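Local structure of putative Xylose isomerase (Rhodospirillum rubrum, 3QXB) at residues 211-216 against 242-247. The protein probably acts as an isomerase of the xylose isomerase-like TIM-barrel family and binds a pair of metal ions. Sequence-based numbering, arbitrary orientation.
Sequences LVDWGH and AYHIQQ. With FE (Fe (III) ion), chain E; MN (manganese (II) ion), chain G.
Chi1 of D213 (-176°) turns its carboxylate away from the backbone N, chi1 of H244 (-72°) brings its imidazole round beside the backbone N, and these paired residues of two parallel strands converge on one iron ion. D213 OD2 and H244 ND1 each bind it at 2.2 Å. OD2 lies in plane at the edge of the imidazole, with carboxylate and ring 90° apart. L211 CD2 sits 3.4 Å from the H244 ring centroid, almost on its normal, a CH-pi contact over one face; H244 NE2 is hydrogen-bonded to Q53 OE1. D213 OD1 has two donors, G215 N (anti side, the N-cap bond of helix 214-217) and Q246 NE2 (syn side, 2.9 Å), both tilted from the carboxylate plane toward the same face. An alanine in place of Q246 would probably cost D213 OD1, D253 and H255 N, held by OE1, a partner each. D253 and H255 join H216, its ND1 held by the P179 carbonyl, at the manganese, bridged to the iron by a water; E178 and E286 complete the iron's protein ligands. W214 N donates nearly straight to H244 O, extending the strand ladder. In the TIM barrel, 240-245 lies between 208-213 and 283-285; outside, W214 and Y243 pack against helices 229-236 and 266-275.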
# COMPACT_ATOMS: atom_id res chain seq x y z
N LEU A 211 17.98 -9.43 2.09
CA LEU A 211 17.25 -9.35 3.34
C LEU A 211 16.14 -10.40 3.24
O LEU A 211 15.39 -10.38 2.30
CB LEU A 211 16.74 -7.93 3.59
CG LEU A 211 15.86 -7.73 4.83
CD1 LEU A 211 15.97 -6.27 5.36
CD2 LEU A 211 14.38 -8.13 4.53
N VAL A 212 16.11 -11.37 4.15
CA VAL A 212 15.17 -12.48 4.00
C VAL A 212 14.08 -12.35 5.06
O VAL A 212 14.36 -12.15 6.22
CB VAL A 212 15.86 -13.82 4.07
CG1 VAL A 212 14.86 -14.99 4.18
CG2 VAL A 212 16.81 -13.97 2.85
N ASP A 213 12.83 -12.42 4.61
CA ASP A 213 11.71 -12.25 5.50
C ASP A 213 11.20 -13.65 5.84
O ASP A 213 10.89 -14.43 4.94
CB ASP A 213 10.62 -11.45 4.78
CG ASP A 213 9.46 -11.14 5.68
OD1 ASP A 213 9.11 -12.01 6.51
OD2 ASP A 213 8.91 -10.03 5.53
N TRP A 214 11.17 -13.97 7.12
CA TRP A 214 10.85 -15.33 7.56
C TRP A 214 9.47 -15.78 7.02
O TRP A 214 9.27 -16.94 6.68
CB TRP A 214 10.89 -15.43 9.09
CG TRP A 214 12.24 -15.66 9.66
CD1 TRP A 214 13.29 -14.80 9.66
CD2 TRP A 214 12.69 -16.84 10.35
NE1 TRP A 214 14.36 -15.36 10.29
CE2 TRP A 214 14.02 -16.61 10.73
CE3 TRP A 214 12.07 -18.05 10.71
CZ2 TRP A 214 14.78 -17.56 11.42
CZ3 TRP A 214 12.85 -19.02 11.40
CH2 TRP A 214 14.18 -18.75 11.75
N GLY A 215 8.54 -14.85 6.89
CA GLY A 215 7.20 -15.18 6.39
C GLY A 215 7.18 -15.50 4.90
O GLY A 215 6.30 -16.21 4.42
N HIS A 216 8.14 -14.95 4.16
CA HIS A 216 8.26 -15.21 2.74
C HIS A 216 8.92 -16.58 2.50
O HIS A 216 8.45 -17.33 1.67
CB HIS A 216 9.10 -14.14 2.10
CG HIS A 216 8.50 -12.77 2.16
ND1 HIS A 216 9.07 -11.70 1.52
CD2 HIS A 216 7.37 -12.30 2.76
CE1 HIS A 216 8.33 -10.62 1.74
NE2 HIS A 216 7.28 -10.97 2.47
N ALA A 242 20.60 -9.28 6.55
CA ALA A 242 19.54 -8.85 7.48
C ALA A 242 18.24 -9.65 7.24
O ALA A 242 18.08 -10.29 6.20
CB ALA A 242 19.30 -7.32 7.38
N TYR A 243 17.33 -9.60 8.21
CA TYR A 243 16.08 -10.33 8.15
C TYR A 243 14.88 -9.47 8.52
O TYR A 243 15.01 -8.47 9.23
CB TYR A 243 16.11 -11.49 9.13
CG TYR A 243 17.22 -12.49 8.91
CD1 TYR A 243 18.48 -12.25 9.38
CD2 TYR A 243 16.97 -13.72 8.29
CE1 TYR A 243 19.50 -13.19 9.18
CE2 TYR A 243 17.99 -14.64 8.09
CZ TYR A 243 19.26 -14.37 8.54
OH TYR A 243 20.32 -15.28 8.40
N HIS A 244 13.70 -9.88 8.04
CA HIS A 244 12.44 -9.45 8.62
C HIS A 244 11.90 -10.64 9.38
O HIS A 244 11.91 -11.78 8.86
CB HIS A 244 11.42 -9.03 7.59
CG HIS A 244 11.73 -7.73 6.93
ND1 HIS A 244 11.19 -7.36 5.71
CD2 HIS A 244 12.52 -6.71 7.32
CE1 HIS A 244 11.67 -6.18 5.38
NE2 HIS A 244 12.49 -5.76 6.33
N ILE A 245 11.43 -10.39 10.58
CA ILE A 245 10.79 -11.43 11.37
C ILE A 245 9.31 -11.03 11.55
O ILE A 245 8.99 -9.87 11.69
CB ILE A 245 11.52 -11.69 12.72
CG1 ILE A 245 11.54 -10.46 13.62
CG2 ILE A 245 12.98 -12.26 12.49
CD1 ILE A 245 12.08 -10.77 15.05
N GLN A 246 8.45 -12.05 11.57
CA GLN A 246 7.01 -11.90 11.78
C GLN A 246 6.47 -13.25 12.22
O GLN A 246 7.16 -14.28 12.09
CB GLN A 246 6.31 -11.52 10.49
CG GLN A 246 6.88 -12.28 9.26
CD GLN A 246 5.86 -12.45 8.16
OE1 GLN A 246 4.75 -12.95 8.40
NE2 GLN A 246 6.24 -12.09 6.94
N GLN A 247 5.26 -13.25 12.76
CA GLN A 247 4.58 -14.47 13.10
C GLN A 247 3.67 -14.80 11.94
O GLN A 247 3.14 -13.91 11.24
CB GLN A 247 3.82 -14.32 14.45
CG GLN A 247 3.18 -15.55 15.02
CD GLN A 247 4.11 -16.73 15.25
OE1 GLN A 247 4.56 -17.35 14.31
NE2 GLN A 247 4.34 -17.08 16.52
FE FE E . 9.36 -8.08 4.62
MN MN G . 5.77 -9.70 3.38
O HOH W 1 7.32 -7.99 3.51
O HOH W 2 9.40 -6.04 3.61
O HOH W 3 4.29 -7.98 2.50